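Local coordinates for protein BrkA autotransporter (PDB 3QQ2) that forms the outer-membrane beta-barrel pore that translocates the passenger domain of BrkA, a protein that inhibits the classical complement pathway, to the cell surface, at residues Y133-G144 with Q159-K170. The protein carries 1 engineered substitution. Numbering follows the deposited sequence.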
loop_
_atom_site.group_PDB
_atom_site.type_symbol
_atom_site.label_atom_id
_atom_site.label_comp_id
_atom_site.label_asym_id
_atom_site.label_seq_id
_atom_site.Cartn_x
_atom_site.Cartn_y
_atom_site.Cartn_z
ATOM N N TYR A 133 -10.483 -3.504 -0.941
ATOM C CA TYR A 133 -10.591 -4.020 -2.318
ATOM C C TYR A 133 -11.287 -5.374 -2.480
ATOM O O TYR A 133 -11.370 -6.154 -1.535
ATOM C CB TYR A 133 -9.209 -4.110 -2.939
ATOM C CG TYR A 133 -8.269 -4.937 -2.114
ATOM C CD1 TYR A 133 -7.585 -4.364 -1.046
ATOM C CD2 TYR A 133 -8.066 -6.293 -2.387
ATOM C CE1 TYR A 133 -6.723 -5.107 -0.270
ATOM C CE2 TYR A 133 -7.215 -7.046 -1.615
ATOM C CZ TYR A 133 -6.540 -6.438 -0.554
ATOM O OH TYR A 133 -5.661 -7.134 0.237
ATOM N N ARG A 134 -11.765 -5.641 -3.703
ATOM C CA ARG A 134 -12.356 -6.934 -4.074
ATOM C C ARG A 134 -11.297 -7.813 -4.716
ATOM O O ARG A 134 -10.336 -7.322 -5.292
ATOM C CB ARG A 134 -13.567 -6.782 -5.018
ATOM C CG ARG A 134 -14.772 -5.983 -4.452
ATOM C CD ARG A 134 -16.127 -6.220 -5.231
ATOM N NE ARG A 134 -17.001 -7.248 -4.625
ATOM C CZ ARG A 134 -17.308 -8.439 -5.167
ATOM N NH1 ARG A 134 -16.821 -8.778 -6.367
ATOM N NH2 ARG A 134 -18.114 -9.299 -4.508
ATOM N N THR A 135 -11.501 -9.121 -4.605
ATOM C CA THR A 135 -10.559 -10.142 -5.047
ATOM C C THR A 135 -11.330 -11.386 -5.474
ATOM O O THR A 135 -12.491 -11.564 -5.088
ATOM C CB THR A 135 -9.625 -10.494 -3.897
ATOM O OG1 THR A 135 -8.566 -9.540 -3.869
ATOM C CG2 THR A 135 -9.024 -11.874 -4.069
ATOM N N SER A 136 -10.684 -12.252 -6.251
ATOM C CA SER A 136 -11.320 -13.495 -6.704
ATOM C C SER A 136 -10.604 -14.738 -6.250
ATOM O O SER A 136 -9.382 -14.789 -6.261
ATOM C CB SER A 136 -11.446 -13.527 -8.227
ATOM O OG SER A 136 -12.665 -12.922 -8.616
ATOM N N GLY A 137 -11.373 -15.745 -5.851
ATOM C CA GLY A 137 -10.799 -17.022 -5.481
ATOM C C GLY A 137 -11.459 -18.203 -6.145
ATOM O O GLY A 137 -12.629 -18.162 -6.514
ATOM N N ALA A 138 -10.697 -19.262 -6.302
ATOM C CA ALA A 138 -11.237 -20.531 -6.658
ATOM C C ALA A 138 -10.568 -21.548 -5.754
ATOM O O ALA A 138 -9.433 -21.357 -5.306
ATOM C CB ALA A 138 -10.915 -20.822 -8.069
ATOM N N ALA A 139 -11.252 -22.646 -5.492
ATOM C CA ALA A 139 -10.679 -23.708 -4.704
ATOM C C ALA A 139 -11.222 -24.993 -5.249
ATOM O O ALA A 139 -12.445 -25.161 -5.365
ATOM C CB ALA A 139 -11.070 -23.538 -3.276
ATOM N N TRP A 140 -10.331 -25.891 -5.623
ATOM C CA TRP A 140 -10.755 -27.173 -6.131
ATOM C C TRP A 140 -10.149 -28.226 -5.236
ATOM O O TRP A 140 -8.960 -28.196 -4.947
ATOM C CB TRP A 140 -10.307 -27.342 -7.581
ATOM C CG TRP A 140 -10.440 -28.760 -8.169
ATOM C CD1 TRP A 140 -11.491 -29.256 -8.882
ATOM C CD2 TRP A 140 -9.461 -29.829 -8.115
ATOM N NE1 TRP A 140 -11.237 -30.545 -9.278
ATOM C CE2 TRP A 140 -10.003 -30.925 -8.821
ATOM C CE3 TRP A 140 -8.186 -29.965 -7.526
ATOM C CZ2 TRP A 140 -9.315 -32.148 -8.963
ATOM C CZ3 TRP A 140 -7.502 -31.188 -7.667
ATOM C CH2 TRP A 140 -8.074 -32.259 -8.382
ATOM N N SER A 141 -10.955 -29.163 -4.775
ATOM C CA SER A 141 -10.406 -30.200 -3.934
ATOM C C SER A 141 -10.922 -31.531 -4.368
ATOM O O SER A 141 -11.990 -31.654 -4.965
ATOM C CB SER A 141 -10.788 -29.975 -2.492
ATOM O OG SER A 141 -12.176 -30.196 -2.356
ATOM N N LEU A 142 -10.136 -32.535 -4.048
ATOM C CA LEU A 142 -10.448 -33.884 -4.415
ATOM C C LEU A 142 -10.078 -34.712 -3.214
ATOM O O LEU A 142 -8.994 -34.562 -2.647
ATOM C CB LEU A 142 -9.658 -34.308 -5.656
ATOM C CG LEU A 142 -9.906 -35.678 -6.292
ATOM C CD1 LEU A 142 -9.112 -36.723 -5.554
ATOM C CD2 LEU A 142 -11.396 -36.048 -6.378
ATOM N N GLU A 143 -11.000 -35.582 -2.832
ATOM C CA GLU A 143 -10.905 -36.302 -1.598
ATOM C C GLU A 143 -11.465 -37.675 -1.770
ATOM O O GLU A 143 -12.468 -37.848 -2.440
ATOM C CB GLU A 143 -11.712 -35.568 -0.577
ATOM C CG GLU A 143 -11.936 -36.329 0.660
ATOM C CD GLU A 143 -12.878 -35.590 1.555
ATOM O OE1 GLU A 143 -13.803 -36.230 2.099
ATOM O OE2 GLU A 143 -12.709 -34.355 1.688
ATOM N N GLY A 144 -10.803 -38.647 -1.159
ATOM C CA GLY A 144 -11.230 -40.051 -1.198
ATOM C C GLY A 144 -10.872 -40.829 0.071
ATOM O O GLY A 144 -10.220 -40.293 0.982
ATOM N N GLN A 159 -8.341 -41.544 5.080
ATOM C CA GLN A 159 -8.789 -40.575 4.088
ATOM C C GLN A 159 -7.659 -39.702 3.518
ATOM O O GLN A 159 -6.714 -39.337 4.213
ATOM C CB GLN A 159 -9.933 -39.715 4.648
ATOM C CG GLN A 159 -9.581 -38.907 5.914
ATOM C CD GLN A 159 -10.751 -38.770 6.904
ATOM O OE1 GLN A 159 -10.807 -37.811 7.693
ATOM N NE2 GLN A 159 -11.678 -39.733 6.879
ATOM N N ALA A 160 -7.774 -39.373 2.240
ATOM C CA ALA A 160 -6.816 -38.501 1.582
ATOM C C ALA A 160 -7.525 -37.336 0.860
ATOM O O ALA A 160 -8.556 -37.517 0.207
ATOM C CB ALA A 160 -5.937 -39.303 0.639
ATOM N N GLU A 161 -6.973 -36.141 1.027
ATOM C CA GLU A 161 -7.522 -34.938 0.458
ATOM C C GLU A 161 -6.396 -34.055 -0.079
ATOM O O GLU A 161 -5.558 -33.536 0.666
ATOM C CB GLU A 161 -8.374 -34.174 1.495
ATOM C CG GLU A 161 -9.074 -32.897 0.909
ATOM C CD GLU A 161 -9.884 -32.073 1.931
ATOM O OE1 GLU A 161 -9.325 -31.663 2.991
ATOM O OE2 GLU A 161 -11.084 -31.817 1.656
ATOM N N VAL A 162 -6.375 -33.911 -1.395
ATOM C CA VAL A 162 -5.584 -32.871 -2.040
ATOM C C VAL A 162 -6.490 -31.647 -2.290
ATOM O O VAL A 162 -7.660 -31.789 -2.602
ATOM C CB VAL A 162 -4.889 -33.409 -3.327
ATOM C CG1 VAL A 162 -5.600 -34.647 -3.848
ATOM C CG2 VAL A 162 -4.807 -32.344 -4.419
ATOM N N MET A 163 -5.949 -30.453 -2.110
ATOM C CA MET A 163 -6.709 -29.221 -2.287
ATOM C C MET A 163 -5.869 -28.193 -3.071
ATOM O O MET A 163 -4.696 -27.987 -2.770
ATOM C CB MET A 163 -7.142 -28.693 -0.917
ATOM C CG MET A 163 -7.452 -27.215 -0.833
ATOM S SD MET A 163 -9.220 -26.891 -0.734
ATOM C CE MET A 163 -9.209 -25.110 -0.530
ATOM N N LEU A 164 -6.461 -27.590 -4.104
ATOM C CA LEU A 164 -5.802 -26.539 -4.889
ATOM C C LEU A 164 -6.625 -25.277 -4.784
ATOM O O LEU A 164 -7.844 -25.335 -4.856
ATOM C CB LEU A 164 -5.658 -26.921 -6.374
ATOM C CG LEU A 164 -5.044 -28.249 -6.884
ATOM C CD1 LEU A 164 -4.599 -28.158 -8.365
ATOM C CD2 LEU A 164 -3.876 -28.773 -6.030
ATOM N N TRP A 165 -5.983 -24.136 -4.592
ATOM C CA TRP A 165 -6.723 -22.896 -4.701
ATOM C C TRP A 165 -5.898 -21.688 -5.098
ATOM O O TRP A 165 -4.700 -21.630 -4.794
ATOM C CB TRP A 165 -7.491 -22.619 -3.426
ATOM C CG TRP A 165 -6.662 -22.407 -2.273
ATOM C CD1 TRP A 165 -6.279 -23.337 -1.384
ATOM C CD2 TRP A 165 -6.107 -21.167 -1.838
ATOM N NE1 TRP A 165 -5.503 -22.768 -0.407
ATOM C CE2 TRP A 165 -5.385 -21.428 -0.662
ATOM C CE3 TRP A 165 -6.136 -19.856 -2.340
ATOM C CZ2 TRP A 165 -4.691 -20.429 0.035
ATOM C CZ3 TRP A 165 -5.450 -18.853 -1.643
ATOM C CH2 TRP A 165 -4.739 -19.149 -0.471
ATOM N N ARG A 166 -6.551 -20.738 -5.779
ATOM C CA ARG A 166 -5.920 -19.489 -6.146
ATOM C C ARG A 166 -6.705 -18.291 -5.696
ATOM O O ARG A 166 -7.917 -18.254 -5.758
ATOM C CB ARG A 166 -5.605 -19.372 -7.640
ATOM C CG ARG A 166 -4.337 -18.477 -7.847
ATOM C CD ARG A 166 -4.304 -17.579 -9.101
ATOM N NE ARG A 166 -3.611 -18.196 -10.236
ATOM C CZ ARG A 166 -4.212 -18.678 -11.330
ATOM N NH1 ARG A 166 -5.538 -18.621 -11.475
ATOM N NH2 ARG A 166 -3.478 -19.207 -12.299
ATOM N N THR A 167 -5.968 -17.293 -5.259
ATOM C CA THR A 167 -6.485 -15.994 -4.935
ATOM C C THR A 167 -5.947 -15.058 -6.008
ATOM O O THR A 167 -4.876 -15.322 -6.568
ATOM C CB THR A 167 -6.014 -15.633 -3.520
ATOM O OG1 THR A 167 -7.160 -15.460 -2.685
ATOM C CG2 THR A 167 -5.092 -14.388 -3.474
ATOM N N SER A 168 -6.695 -13.997 -6.321
ATOM C CA SER A 168 -6.295 -13.037 -7.365
ATOM C C SER A 168 -5.518 -11.890 -6.757
ATOM O O SER A 168 -5.631 -11.643 -5.553
ATOM C CB SER A 168 -7.505 -12.503 -8.135
ATOM O OG SER A 168 -8.280 -11.605 -7.354
ATOM N N GLY A 169 -4.731 -11.203 -7.582
ATOM C CA GLY A 169 -3.934 -10.068 -7.128
ATOM C C GLY A 169 -4.527 -8.735 -7.535
ATOM O O GLY A 169 -5.526 -8.693 -8.251
ATOM N N LYS A 170 -3.912 -7.654 -7.052
ATOM C CA LYS A 170 -4.219 -6.260 -7.434
ATOM C C LYS A 170 -3.008 -5.422 -7.071
ATOM O O LYS A 170 -2.332 -5.711 -6.089
ATOM C CB LYS A 170 -5.442 -5.706 -6.692
ATOM C CG LYS A 170 -6.750 -5.778 -7.465
ATOM C CD LYS A 170 -7.906 -5.113 -6.714
ATOM C CE LYS A 170 -9.212 -5.112 -7.548
ATOM N NZ LYS A 170 -10.405 -4.492 -6.843
#
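From Ala138 with Arg166 to Gly144 with Ala160, two antiparallel strands pair through eight backbone hydrogen bonds, their axes 4.5 Å apart at closest. They form a hairpin in the wall of the autotransporter beta-barrel. Strands 104-120 and 186-201 flank it. Trp140, Leu142, Val162 and Leu164 share one face, consistent with the lipid-facing outside. The first torsion of Trp140 (chi1 168°) turns CG away from the backbone N and lays the indole beside Leu164. Leu164 CG meets the ring edge near its plane, 3.6 Å from Trp140 CE3. Val162 CG2 lies farther off, 4.4 Å from Trp140 CZ3. The other face, consistent with the pore side, carries Ala139, Ser141, Met163 and Trp165. Met163 bends at chi2, and its CE reaches Ala139 CB at 3.7 Å. Further along this face, the like-charged carboxylates of Glu143 and Glu161 lie close, their planes 70° apart. Arg191 forms a salt bridge with Glu161 OE1, while Asp107 adds more negative charge near Glu143. Beyond the regular pairing, at Ser168, a side-chain oxygen takes the place of a backbone carbonyl as acceptor. Ser136 N gives its hydrogen to Ser168 OG, at 2.7 Å and a nearly straight 167°.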